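Local coordinates for protein acinetobacter secreted protease CpaA (Acinetobacter nosocomialis M2, PDB 6O38) that is a secreted zinc metalloprotease, probably exported by the type II secretion system with the help of its chaperone CpaB, at residues I475-Y480 and G501-L506; A414-R419 and S559-N564; D456-Q461 and N481-N486; A495-V500 and S524-G529; D371-D376 and L563-I568. All blocks are in the same frame, centred on the assembly; numbering follows the deposited sequence.

The five contacts lie on the same side of the chain's centre, in the protease part of CpaA. Contacts 1 and 4 use the two ends of helix 496-504 and share the zinc ion, their centres about 13 Å apart. Contacts 2 and 5, with centres only about 5 Å apart, set helix 557-569 against the neighbouring strands 416-425 and 367-381. Strand 367-381 also pairs with strand 457-462, which contact 3 joins to strand 483-487. Along the chain, contact 3 closes before contact 4 opens, whereas the segments of contacts 1 and 3 alternate. Together they bring the zinc-binding helix, the strands and the helix near the C-terminus into one protease unit.

Contact 1. Residues I475-Y480 and G501-L506; sequences INASAY and GHNLGL. With ZN (zinc ion), chain M.
Ile-475 and Asn-476 run past the C-terminal end of helix 496-504 and use carbonyls that the helix exposes as it stops. Asn-476 N donates to His-502 O at 3.0 Å, and one residue on, Ala-477 N reaches Asn-503 O at 3.2 Å. His-502 O is doubly used, since Gly-505 N also bonds to it within the helix end. Asn-476 and Gly-505 form the tight part of the contact: their CA atoms are 3.7 Å apart, an approach eased by the lack of a side chain on the glycine. Ile-475 continues this close side toward the metal. Its CG1 lies beside the backbone N (chi1 -58°), which brings CD1 obliquely to the imidazole of His-502, 3.5 Å from ND1, while CG2 packs near Leu-506 O. The same ND1 makes a weak bond to Leu-506 O, and NE2 binds zinc at 2.1 Å, so the ring is held at both nitrogens. The loose side begins at Asn-476, which is exposed; its CB leads away from the helix end and its side chain touches Asn-564 of helix 557-569. Ser-478 is exposed too and points away. The zinc shell is completed by His-498, His-508 and Asp-170 of the CpaB chain, and Glu-172 of CpaB packs on Ile-475. Gly-505 takes a positive phi of 114° and closes a Schellman motif. A helix of zinc ligands ended by such a glycine, with a third histidine soon after, matches the HExxHxxGxxH zinc-binding motif of metzincin proteases.

Contact 2. Residues A414-R419 and S559-N564; sequences ARFYLR and SVINLN. With SO4 (sulfate ion), chain O.
The backbones of segments 414-419 and 559-564 come nearest at Arg-415 and Asn-562, with CA atoms 5.6 Å apart, where the chain bends through an inverse gamma turn centred on Arg-415 just before strand 416-425 and meets helix 557-569. A single hydrogen bond bridges the two: Arg-415 N donates to the side-chain oxygen OD1 of Asn-562 at 2.9 Å. It is fairly straight, 166° at the hydrogen, although the donor sits somewhat out of the plane of the amide carbonyl. Asn-562 CG lies beside its own backbone N (chi1 -67°), and this brings the amide across to the turn. With OD1 committed, ND2 is turned toward the guanidinium of Arg-415, whose long side chain crosses the asparagine at about a right angle. NH1 of Arg-415 and ND2 of Asn-562 are both donors, so their 3.2 Å separation is contact without a bond. Beside this polar pair is an apolar patch. Ile-561 CG2 lies 3.6 Å from Phe-416 CD1, meeting the ring at a slant, and the CB of Ala-414 stands 4.2 Å from the same methyl. Leu-504 adds to the patch by touching both Phe-416 and Ile-561. Further along the strand, away from the helix, Arg-419 forms a salt bridge with Asp-376. Chemically, the helix is tied to the turn before strand 416-425 by one amide-to-backbone bond beside a hydrophobic seam, while a weak, long ion pair from Arg-415 NE is consistent with its charge being partly balanced by Asp-371.

Contact 3. Residues D456-Q461 and N481-N486; sequences DGVYYQ and NMIGAN
Strands 457-461 and 483-486 run parallel, their axes 4.6 Å apart and only 15° askew, with Val-458 opposite Ile-483 and each following residue paired in step through Gln-461 and Asn-486. Gly-484 N donates to Val-458 O at 3.1 Å, and Gly-484 O accepts from Tyr-460 N at 2.8 Å, so the glycine is bound through both its backbone groups. Asn-486 N continues the series to Tyr-460 O, whereas the bond from Val-458 N to Met-482 O at the other end is weak. On one face of the pair, Val-458 and Ile-483 lie side by side, CG1 of the valine 3.6 Å from CB of the isoleucine, and Tyr-460 CB stands 4.0 Å from Ala-485 CB. On the other face, Tyr-459 CG is anti to the backbone N (chi1 -162°), which leans the ring over the backbone of Gly-484, where no side chain intervenes. The carbonyl oxygen of Gly-484 lies under the rim of that ring. At the ring's edge the phenol OH donates to Asn-486 OD1, in a bond modelled too short for its length to be trusted. Strand 457-462 is flanked on its other side by strand 367-381. Helix 433-439 packs on Tyr-460, Ile-483 and Ala-485, while helix 391-411 lies against Tyr-459, Gln-461 and Asn-486, and Tyr-459 also touches Met-496 and Glu-499 of helix 496-504.

Contact 4. Residues A495-V500 and S524-G529; sequences AMRHEV and STAMGG. With ZN (zinc ion), chain M.
His-498 meets the 524-529 loop with one ring nitrogen and the zinc ion with the other. NE2 binds the metal at 2.2 Å, and ND1 donates to the backbone oxygen of Ala-526 at 3.1 Å. That bond is nearly straight, 165° at the hydrogen, with the acceptor in the plane of the imidazole, a geometry that fixes the rotation of the ring while NE2 faces the zinc. The chaperone closes in on the same histidine, with Val-168 of the CpaB chain packing on it. Next outward comes Met-527, modelled as selenomethionine. Its chain is bent at chi2 and chi3, folding SE back toward the helix, 4.4 Å from the centroid of the His-498 ring. The selenium stands 28° off the ring normal, a slanting approach that also places it beside His-498 O. Ala-526 shows how the loop is seated in turn: its CB points at the helix and comes near Arg-497 NE at 4.4 Å, while the head of Arg-497 is bound by Thr-408 and Asn-533. A Ser-Thr-Ala-Met-Gly turn beneath a zinc histidine is consistent with the Met-turn of metzincins. The turn lies in the long loop between helices 496-504 and 557-569. Helix 391-411 touches Met-496 and Arg-497, and strand 416-425 places Leu-418 against Met-496 and Val-500.

Contact 5. Residues D371-D376 and L563-I568; sequences DSYTID and LNAQKI
Tyr-373 lays one face of its ring over the CB of Gln-566, which sits 3.4 Å from the ring centroid and just 2° off the normal, a centred CH-pi contact. Gln-566 CG is anti to the backbone N and the rest of the chain is extended, so the side chain runs on past the ring toward the phenol end. There the amide nitrogen NE2 comes within 3.5 Å of Tyr-373 CE1 without hydrogen bonding to the tyrosine, the amide plane being turned 39° from that of the ring. Ala-565 CB meets the ring obliquely, 4.0 Å from Tyr-373 CD2. Two residues further along both the strand (from Tyr-373) and the helix (from Gln-566), the branched methyl CG2 of Ile-375 meets CG2 of Ile-568 at 3.9 Å, and Ile-375 CG1 leans on the carbonyl of Ala-565. No hydrogen bond passes between the segments, so the join rests on shape and apolar cover. It grades from the buried isoleucine end, where Leu-504 packs on both Ile-375 and Ile-568, to the exposed glutamine. Strand 373-376 and helix 563-568 approach to 7.6 Å between axes, with a signed crossing angle of 56°. Tyr-373 and Ile-375, alternate residues of a strand that pairs with strand 416-425, thus present the same face to a helix close to the C-terminus. The helix lies aslant across the paired strands 367-381 and 416-425, consistent with the C-terminal helix of metzincin catalytic domains.

Contact 1. Residues I475-Y480 and G501-L506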
# COMPACT_ATOMS: atom_id res chain seq x y z
N ILE A 475 18.06 3.59 20.75
CA ILE A 475 18.41 4.17 19.46
C ILE A 475 19.89 3.93 19.20
O ILE A 475 20.74 4.18 20.06
CB ILE A 475 18.09 5.67 19.42
CG1 ILE A 475 16.60 5.90 19.70
CG2 ILE A 475 18.48 6.27 18.08
CD1 ILE A 475 16.12 7.30 19.38
N ASN A 476 20.21 3.43 18.00
CA ASN A 476 21.58 3.15 17.58
C ASN A 476 22.24 2.18 18.56
O ASN A 476 23.29 2.46 19.14
CB ASN A 476 22.38 4.45 17.43
CG ASN A 476 23.68 4.24 16.67
OD1 ASN A 476 23.78 3.38 15.80
ND2 ASN A 476 24.69 5.05 17.01
N ALA A 477 21.60 1.03 18.72
CA ALA A 477 21.92 0.13 19.82
C ALA A 477 23.18 -0.67 19.54
O ALA A 477 23.37 -1.19 18.43
CB ALA A 477 20.74 -0.82 20.06
N SER A 478 24.05 -0.75 20.54
CA SER A 478 25.15 -1.70 20.52
C SER A 478 24.60 -3.12 20.71
O SER A 478 23.39 -3.34 20.86
CB SER A 478 26.17 -1.36 21.60
OG SER A 478 25.60 -1.43 22.89
N ALA A 479 25.51 -4.10 20.70
CA ALA A 479 25.10 -5.48 20.96
C ALA A 479 24.42 -5.60 22.32
O ALA A 479 23.48 -6.39 22.49
CB ALA A 479 26.31 -6.41 20.87
N TYR A 480 24.89 -4.83 23.31
CA TYR A 480 24.28 -4.88 24.63
C TYR A 480 22.88 -4.28 24.65
O TYR A 480 22.02 -4.74 25.41
CB TYR A 480 25.18 -4.16 25.64
CG TYR A 480 24.58 -4.03 27.02
CD1 TYR A 480 24.48 -5.14 27.86
CD2 TYR A 480 24.10 -2.81 27.48
CE1 TYR A 480 23.93 -5.03 29.12
CE2 TYR A 480 23.54 -2.69 28.74
CZ TYR A 480 23.46 -3.80 29.55
OH TYR A 480 22.91 -3.69 30.81
N GLY A 501 13.56 0.10 13.69
CA GLY A 501 14.15 1.30 13.11
C GLY A 501 14.96 2.10 14.11
O GLY A 501 16.05 2.58 13.80
N HIS A 502 14.44 2.24 15.33
CA HIS A 502 15.20 2.89 16.39
C HIS A 502 16.49 2.13 16.68
O HIS A 502 17.57 2.72 16.78
CB HIS A 502 14.35 3.00 17.66
CG HIS A 502 13.38 4.14 17.64
ND1 HIS A 502 13.77 5.45 17.47
CD2 HIS A 502 12.03 4.17 17.77
CE1 HIS A 502 12.70 6.23 17.50
NE2 HIS A 502 11.63 5.48 17.68
N ASN A 503 16.39 0.80 16.82
CA ASN A 503 17.57 -0.02 17.05
C ASN A 503 18.61 0.18 15.95
O ASN A 503 19.82 0.17 16.22
CB ASN A 503 17.18 -1.50 17.14
CG ASN A 503 16.51 -1.84 18.46
OD1 ASN A 503 16.61 -1.10 19.43
ND2 ASN A 503 15.83 -2.98 18.49
N LEU A 504 18.16 0.37 14.71
CA LEU A 504 19.07 0.56 13.59
C LEU A 504 19.72 1.94 13.59
O LEU A 504 20.68 2.15 12.84
CB LEU A 504 18.34 0.33 12.27
CG LEU A 504 18.00 -1.13 11.94
CD1 LEU A 504 17.03 -1.21 10.77
CD2 LEU A 504 19.27 -1.91 11.63
N GLY A 505 19.22 2.87 14.39
CA GLY A 505 19.80 4.18 14.51
C GLY A 505 18.94 5.33 14.01
O GLY A 505 19.49 6.40 13.70
N LEU A 506 17.63 5.15 13.92
CA LEU A 506 16.74 6.14 13.33
C LEU A 506 16.00 6.92 14.42
O LEU A 506 15.73 6.41 15.51
CB LEU A 506 15.73 5.48 12.39
CG LEU A 506 16.34 4.68 11.25
CD1 LEU A 506 15.26 4.10 10.35
CD2 LEU A 506 17.31 5.54 10.45
ZN ZN M . 9.69 5.91 18.30

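Contact 2. Residues A414-R419 and S559-N564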
# COMPACT_ATOMS: atom_id res chain seq x y z
N ALA A 414 16.48 -1.14 1.69
CA ALA A 414 17.24 -1.29 2.92
C ALA A 414 17.91 -2.66 2.93
O ALA A 414 17.26 -3.68 2.71
CB ALA A 414 16.33 -1.14 4.14
N ARG A 415 19.22 -2.67 3.18
CA ARG A 415 20.02 -3.89 3.04
C ARG A 415 19.98 -4.72 4.33
O ARG A 415 21.01 -5.03 4.94
CB ARG A 415 21.45 -3.54 2.65
CG ARG A 415 21.57 -2.79 1.33
CD ARG A 415 22.99 -2.86 0.80
NE ARG A 415 23.19 -1.98 -0.35
CZ ARG A 415 23.59 -0.72 -0.26
NH1 ARG A 415 23.85 -0.19 0.93
NH2 ARG A 415 23.75 0.01 -1.36
N PHE A 416 18.77 -5.08 4.74
CA PHE A 416 18.62 -5.98 5.88
C PHE A 416 17.29 -6.71 5.79
O PHE A 416 16.33 -6.21 5.20
CB PHE A 416 18.73 -5.23 7.22
CG PHE A 416 17.44 -4.60 7.68
CD1 PHE A 416 17.04 -3.37 7.18
CD2 PHE A 416 16.65 -5.23 8.62
CE1 PHE A 416 15.86 -2.79 7.61
CE2 PHE A 416 15.47 -4.66 9.05
CZ PHE A 416 15.07 -3.43 8.55
N TYR A 417 17.26 -7.90 6.39
CA TYR A 417 16.04 -8.65 6.62
C TYR A 417 16.06 -9.17 8.05
O TYR A 417 17.12 -9.46 8.60
CB TYR A 417 15.88 -9.83 5.66
CG TYR A 417 15.57 -9.48 4.23
CD1 TYR A 417 14.28 -9.14 3.84
CD2 TYR A 417 16.56 -9.51 3.26
CE1 TYR A 417 13.99 -8.83 2.52
CE2 TYR A 417 16.28 -9.20 1.94
CZ TYR A 417 14.99 -8.86 1.58
OH TYR A 417 14.71 -8.55 0.27
N LEU A 418 14.87 -9.28 8.65
CA LEU A 418 14.74 -9.88 9.97
C LEU A 418 14.42 -11.36 9.82
O LEU A 418 13.56 -11.75 9.02
CB LEU A 418 13.65 -9.18 10.78
CG LEU A 418 13.94 -7.75 11.23
CD1 LEU A 418 12.89 -7.28 12.22
CD2 LEU A 418 15.34 -7.64 11.84
N ARG A 419 15.13 -12.19 10.59
CA ARG A 419 14.91 -13.63 10.62
C ARG A 419 14.74 -14.05 12.08
O ARG A 419 15.63 -13.81 12.90
CB ARG A 419 16.07 -14.38 9.97
CG ARG A 419 16.13 -15.86 10.29
CD ARG A 419 17.18 -16.55 9.42
NE ARG A 419 17.46 -17.92 9.85
CZ ARG A 419 18.54 -18.28 10.53
NH1 ARG A 419 18.71 -19.55 10.88
NH2 ARG A 419 19.45 -17.38 10.87
N SER A 559 19.99 5.41 4.27
CA SER A 559 21.44 5.56 4.28
C SER A 559 22.04 5.22 5.64
O SER A 559 23.15 4.69 5.70
CB SER A 559 21.83 6.98 3.88
OG SER A 559 21.47 7.91 4.89
N VAL A 560 21.32 5.50 6.72
CA VAL A 560 21.81 5.15 8.05
C VAL A 560 21.62 3.66 8.32
O VAL A 560 22.49 3.01 8.92
CB VAL A 560 21.12 6.01 9.11
CG1 VAL A 560 21.45 5.52 10.51
CG2 VAL A 560 21.52 7.47 8.95
N ILE A 561 20.50 3.09 7.87
CA ILE A 561 20.27 1.66 8.03
C ILE A 561 21.36 0.86 7.32
O ILE A 561 21.91 -0.10 7.88
CB ILE A 561 18.87 1.27 7.51
CG1 ILE A 561 17.78 1.92 8.37
CG2 ILE A 561 18.71 -0.24 7.48
CD1 ILE A 561 16.38 1.62 7.89
N ASN A 562 21.69 1.25 6.09
CA ASN A 562 22.69 0.52 5.31
C ASN A 562 24.09 0.63 5.90
O ASN A 562 24.95 -0.18 5.56
CB ASN A 562 22.68 1.01 3.86
CG ASN A 562 21.40 0.66 3.14
OD1 ASN A 562 20.63 -0.18 3.59
ND2 ASN A 562 21.17 1.30 2.00
N LEU A 563 24.33 1.61 6.77
CA LEU A 563 25.62 1.72 7.44
C LEU A 563 25.70 0.89 8.71
O LEU A 563 26.81 0.63 9.20
CB LEU A 563 25.92 3.19 7.77
CG LEU A 563 26.25 4.11 6.59
CD1 LEU A 563 26.56 5.52 7.07
CD2 LEU A 563 27.41 3.55 5.78
N ASN A 564 24.56 0.47 9.26
CA ASN A 564 24.52 -0.27 10.51
C ASN A 564 24.02 -1.70 10.36
O ASN A 564 24.13 -2.48 11.31
CB ASN A 564 23.64 0.46 11.54
CG ASN A 564 24.23 1.79 11.96
OD1 ASN A 564 25.44 2.00 11.90
ND2 ASN A 564 23.36 2.70 12.40
S SO4 O . 20.75 -22.10 11.38
O1 SO4 O . 21.44 -20.92 11.88
O2 SO4 O . 21.68 -22.92 10.60
O3 SO4 O . 20.23 -22.88 12.50
O4 SO4 O . 19.64 -21.69 10.52

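Contact 3. Residues D456-Q461 and N481-N486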
# COMPACT_ATOMS: atom_id res chain seq x y z
N ASP A 456 21.07 -12.13 16.90
CA ASP A 456 21.71 -10.82 16.83
C ASP A 456 20.96 -9.79 17.67
O ASP A 456 21.56 -8.82 18.15
CB ASP A 456 21.81 -10.36 15.38
CG ASP A 456 22.82 -11.17 14.58
OD1 ASP A 456 23.94 -11.37 15.09
OD2 ASP A 456 22.49 -11.60 13.46
N GLY A 457 19.65 -9.98 17.85
CA GLY A 457 18.85 -9.07 18.64
C GLY A 457 17.72 -9.81 19.32
O GLY A 457 17.47 -10.99 19.06
N VAL A 458 17.03 -9.09 20.20
CA VAL A 458 15.92 -9.63 20.97
C VAL A 458 14.76 -8.64 20.89
O VAL A 458 14.97 -7.42 20.92
CB VAL A 458 16.32 -9.91 22.44
CG1 VAL A 458 17.08 -8.73 23.02
CG2 VAL A 458 15.11 -10.25 23.29
N TYR A 459 13.54 -9.17 20.79
CA TYR A 459 12.34 -8.36 20.77
C TYR A 459 11.31 -8.96 21.72
O TYR A 459 11.14 -10.19 21.77
CB TYR A 459 11.75 -8.25 19.36
CG TYR A 459 10.78 -7.10 19.19
CD1 TYR A 459 9.43 -7.27 19.46
CD2 TYR A 459 11.22 -5.85 18.78
CE1 TYR A 459 8.55 -6.23 19.32
CE2 TYR A 459 10.34 -4.80 18.63
CZ TYR A 459 9.00 -4.99 18.90
OH TYR A 459 8.12 -3.95 18.76
N TYR A 460 10.64 -8.10 22.48
CA TYR A 460 9.78 -8.52 23.58
C TYR A 460 8.36 -8.03 23.35
O TYR A 460 8.14 -6.86 23.03
CB TYR A 460 10.31 -7.99 24.91
CG TYR A 460 9.44 -8.32 26.10
CD1 TYR A 460 9.30 -9.63 26.54
CD2 TYR A 460 8.78 -7.32 26.80
CE1 TYR A 460 8.51 -9.93 27.63
CE2 TYR A 460 7.99 -7.61 27.89
CZ TYR A 460 7.85 -8.92 28.31
OH TYR A 460 7.07 -9.21 29.39
N GLN A 461 7.39 -8.94 23.51
CA GLN A 461 5.97 -8.62 23.40
C GLN A 461 5.34 -8.87 24.76
O GLN A 461 5.19 -10.02 25.18
CB GLN A 461 5.31 -9.47 22.32
CG GLN A 461 3.79 -9.39 22.29
CD GLN A 461 3.20 -10.14 21.11
OE1 GLN A 461 2.96 -9.56 20.05
NE2 GLN A 461 2.96 -11.43 21.28
N ASN A 481 22.63 -3.26 23.83
CA ASN A 481 21.37 -2.54 23.84
C ASN A 481 20.43 -2.98 22.72
O ASN A 481 19.37 -2.36 22.54
CB ASN A 481 21.61 -1.03 23.74
CG ASN A 481 22.20 -0.45 25.01
OD1 ASN A 481 21.70 -0.69 26.10
ND2 ASN A 481 23.28 0.31 24.86
N MSE A 482 20.77 -4.02 21.98
CA MSE A 482 19.95 -4.46 20.86
C MSE A 482 18.69 -5.17 21.36
O MSE A 482 18.63 -6.40 21.38
CB MSE A 482 20.75 -5.39 19.94
CG MSE A 482 20.07 -5.68 18.62
SE MSE A 482 19.85 -4.09 17.52
CE MSE A 482 18.66 -4.83 16.16
N ILE A 483 17.70 -4.38 21.76
CA ILE A 483 16.45 -4.93 22.29
C ILE A 483 15.33 -3.94 21.99
O ILE A 483 15.52 -2.72 22.04
CB ILE A 483 16.56 -5.23 23.80
CG1 ILE A 483 15.27 -5.87 24.32
CG2 ILE A 483 16.90 -3.97 24.58
CD1 ILE A 483 15.36 -6.36 25.75
N GLY A 484 14.15 -4.48 21.65
CA GLY A 484 12.99 -3.66 21.40
C GLY A 484 11.75 -4.32 21.98
O GLY A 484 11.73 -5.53 22.22
N ALA A 485 10.73 -3.51 22.22
CA ALA A 485 9.52 -4.02 22.87
C ALA A 485 8.31 -3.18 22.49
O ALA A 485 8.42 -1.97 22.24
CB ALA A 485 9.68 -4.05 24.39
N ASN A 486 7.16 -3.84 22.43
CA ASN A 486 5.87 -3.18 22.36
C ASN A 486 4.86 -4.01 23.15
O ASN A 486 5.10 -5.18 23.46
CB ASN A 486 5.39 -2.98 20.91
CG ASN A 486 5.10 -4.28 20.20
OD1 ASN A 486 5.92 -4.78 19.44
ND2 ASN A 486 3.91 -4.84 20.43

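Contact 4. Residues A495-V500 and S524-G529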
# COMPACT_ATOMS: atom_id res chain seq x y z
N ALA A 495 4.20 -1.90 15.01
CA ALA A 495 5.15 -1.21 15.87
C ALA A 495 6.55 -1.78 15.79
O ALA A 495 7.51 -1.08 16.12
CB ALA A 495 4.66 -1.25 17.32
N MSE A 496 6.70 -3.03 15.36
CA MSE A 496 8.01 -3.68 15.34
C MSE A 496 8.96 -3.00 14.37
O MSE A 496 10.10 -2.70 14.73
CB MSE A 496 7.88 -5.16 14.97
CG MSE A 496 9.19 -5.91 15.13
SE MSE A 496 9.14 -7.75 14.48
CE MSE A 496 10.88 -8.33 15.13
N ARG A 497 8.50 -2.76 13.14
CA ARG A 497 9.33 -2.05 12.17
C ARG A 497 9.68 -0.65 12.64
O ARG A 497 10.67 -0.08 12.16
CB ARG A 497 8.63 -1.99 10.81
CG ARG A 497 7.40 -1.09 10.77
CD ARG A 497 6.89 -0.93 9.35
NE ARG A 497 5.70 -0.09 9.27
CZ ARG A 497 4.98 0.08 8.16
NH1 ARG A 497 5.33 -0.53 7.04
NH2 ARG A 497 3.91 0.86 8.18
N HIS A 498 8.90 -0.09 13.56
CA HIS A 498 9.22 1.22 14.13
C HIS A 498 10.30 1.10 15.20
O HIS A 498 11.27 1.86 15.21
CB HIS A 498 7.96 1.86 14.70
CG HIS A 498 8.20 3.20 15.32
ND1 HIS A 498 8.15 4.38 14.60
CD2 HIS A 498 8.47 3.56 16.60
CE1 HIS A 498 8.39 5.40 15.41
NE2 HIS A 498 8.59 4.93 16.62
N GLU A 499 10.15 0.13 16.12
CA GLU A 499 11.13 -0.04 17.18
C GLU A 499 12.46 -0.56 16.62
O GLU A 499 13.53 -0.14 17.08
CB GLU A 499 10.59 -0.99 18.25
CG GLU A 499 9.28 -0.53 18.87
CD GLU A 499 9.34 0.88 19.43
OE1 GLU A 499 8.33 1.61 19.33
OE2 GLU A 499 10.40 1.27 19.96
N VAL A 500 12.41 -1.46 15.64
CA VAL A 500 13.64 -1.94 15.02
C VAL A 500 14.34 -0.81 14.28
O VAL A 500 15.57 -0.73 14.26
CB VAL A 500 13.33 -3.13 14.08
CG1 VAL A 500 14.53 -3.46 13.20
CG2 VAL A 500 12.90 -4.34 14.88
N SER A 524 3.44 9.01 5.38
CA SER A 524 4.61 9.20 6.23
C SER A 524 5.35 7.89 6.41
O SER A 524 4.72 6.83 6.58
CB SER A 524 4.20 9.77 7.59
OG SER A 524 3.59 11.04 7.46
N THR A 525 6.68 7.95 6.40
CA THR A 525 7.49 6.75 6.52
C THR A 525 7.42 6.20 7.94
O THR A 525 6.75 6.75 8.82
CB THR A 525 8.94 7.05 6.12
OG1 THR A 525 9.51 7.98 7.04
CG2 THR A 525 8.99 7.63 4.71
N ALA A 526 8.13 5.09 8.16
CA ALA A 526 7.98 4.34 9.41
C ALA A 526 8.38 5.18 10.62
O ALA A 526 7.72 5.11 11.67
CB ALA A 526 8.82 3.06 9.35
N MSE A 527 9.44 5.98 10.51
CA MSE A 527 9.89 6.78 11.63
C MSE A 527 9.17 8.12 11.73
O MSE A 527 9.28 8.82 12.74
CB MSE A 527 11.40 7.03 11.54
CG MSE A 527 12.24 5.78 11.52
SE MSE A 527 11.84 4.59 13.00
CE MSE A 527 11.26 3.07 11.95
N GLY A 528 8.42 8.47 10.69
CA GLY A 528 7.79 9.78 10.64
C GLY A 528 6.27 9.75 10.62
O GLY A 528 5.64 10.70 10.16
N GLY A 529 5.68 8.69 11.15
CA GLY A 529 4.24 8.55 11.16
C GLY A 529 3.76 7.14 10.89
O GLY A 529 2.72 6.73 11.40
ZN ZN M . 9.69 5.91 18.30

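Contact 5. Residues D371-D376 and L563-I568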
# COMPACT_ATOMS: atom_id res chain seq x y z
N ASP A 371 23.21 -7.88 -1.36
CA ASP A 371 22.43 -6.66 -1.21
C ASP A 371 21.60 -6.64 0.08
O ASP A 371 20.74 -5.76 0.24
CB ASP A 371 21.51 -6.46 -2.42
CG ASP A 371 21.01 -5.03 -2.56
OD1 ASP A 371 21.84 -4.10 -2.52
OD2 ASP A 371 19.78 -4.85 -2.69
N SER A 372 21.83 -7.58 1.00
CA SER A 372 21.10 -7.59 2.26
C SER A 372 21.89 -8.38 3.29
O SER A 372 22.61 -9.32 2.94
CB SER A 372 19.69 -8.17 2.10
OG SER A 372 19.75 -9.55 1.75
N TYR A 373 21.73 -7.99 4.55
CA TYR A 373 22.34 -8.69 5.68
C TYR A 373 21.24 -9.20 6.60
O TYR A 373 20.28 -8.49 6.88
CB TYR A 373 23.29 -7.77 6.45
CG TYR A 373 24.32 -7.09 5.57
CD1 TYR A 373 25.47 -7.76 5.18
CD2 TYR A 373 24.14 -5.79 5.13
CE1 TYR A 373 26.42 -7.15 4.37
CE2 TYR A 373 25.08 -5.17 4.33
CZ TYR A 373 26.22 -5.85 3.95
OH TYR A 373 27.16 -5.24 3.15
N THR A 374 21.40 -10.44 7.07
CA THR A 374 20.38 -11.09 7.88
C THR A 374 20.61 -10.77 9.35
O THR A 374 21.68 -11.08 9.90
CB THR A 374 20.40 -12.60 7.65
OG1 THR A 374 20.14 -12.88 6.27
CG2 THR A 374 19.33 -13.28 8.50
N ILE A 375 19.62 -10.17 9.99
CA ILE A 375 19.66 -9.86 11.41
C ILE A 375 18.79 -10.88 12.13
O ILE A 375 17.57 -10.88 11.99
CB ILE A 375 19.18 -8.42 11.69
CG1 ILE A 375 20.07 -7.41 10.96
CG2 ILE A 375 19.16 -8.15 13.19
CD1 ILE A 375 19.63 -5.98 11.14
N ASP A 376 19.43 -11.77 12.89
CA ASP A 376 18.71 -12.81 13.61
C ASP A 376 18.06 -12.23 14.86
O ASP A 376 18.71 -11.51 15.63
CB ASP A 376 19.65 -13.95 13.99
CG ASP A 376 20.07 -14.78 12.79
OD1 ASP A 376 19.37 -14.72 11.75
OD2 ASP A 376 21.09 -15.50 12.88
N LEU A 563 24.33 1.61 6.77
CA LEU A 563 25.62 1.72 7.44
C LEU A 563 25.70 0.89 8.71
O LEU A 563 26.81 0.63 9.20
CB LEU A 563 25.92 3.19 7.77
CG LEU A 563 26.25 4.11 6.59
CD1 LEU A 563 26.56 5.52 7.07
CD2 LEU A 563 27.41 3.55 5.78
N ASN A 564 24.56 0.47 9.26
CA ASN A 564 24.52 -0.27 10.51
C ASN A 564 24.02 -1.70 10.36
O ASN A 564 24.13 -2.48 11.31
CB ASN A 564 23.64 0.46 11.54
CG ASN A 564 24.23 1.79 11.96
OD1 ASN A 564 25.44 2.00 11.90
ND2 ASN A 564 23.36 2.70 12.40
N ALA A 565 23.46 -2.05 9.20
CA ALA A 565 22.82 -3.36 9.05
C ALA A 565 23.82 -4.49 9.21
O ALA A 565 23.58 -5.45 9.95
CB ALA A 565 22.12 -3.44 7.69
N GLN A 566 24.96 -4.41 8.51
CA GLN A 566 25.92 -5.50 8.57
C GLN A 566 26.57 -5.61 9.94
O GLN A 566 26.76 -6.72 10.46
CB GLN A 566 27.00 -5.31 7.49
CG GLN A 566 28.18 -6.26 7.64
CD GLN A 566 29.27 -6.01 6.61
OE1 GLN A 566 29.81 -4.91 6.52
NE2 GLN A 566 29.59 -7.04 5.84
N LYS A 567 26.90 -4.47 10.55
CA LYS A 567 27.49 -4.49 11.89
C LYS A 567 26.56 -5.16 12.90
O LYS A 567 27.01 -5.95 13.73
CB LYS A 567 27.82 -3.06 12.33
CG LYS A 567 27.72 -2.81 13.82
CD LYS A 567 27.83 -1.32 14.12
CE LYS A 567 26.81 -0.89 15.16
NZ LYS A 567 26.67 0.59 15.22
N ILE A 568 25.26 -4.87 12.82
CA ILE A 568 24.30 -5.50 13.73
C ILE A 568 24.16 -6.98 13.41
O ILE A 568 24.05 -7.82 14.31
CB ILE A 568 22.95 -4.76 13.68
CG1 ILE A 568 23.09 -3.37 14.30
CG2 ILE A 568 21.87 -5.56 14.39
CD1 ILE A 568 21.90 -2.48 14.08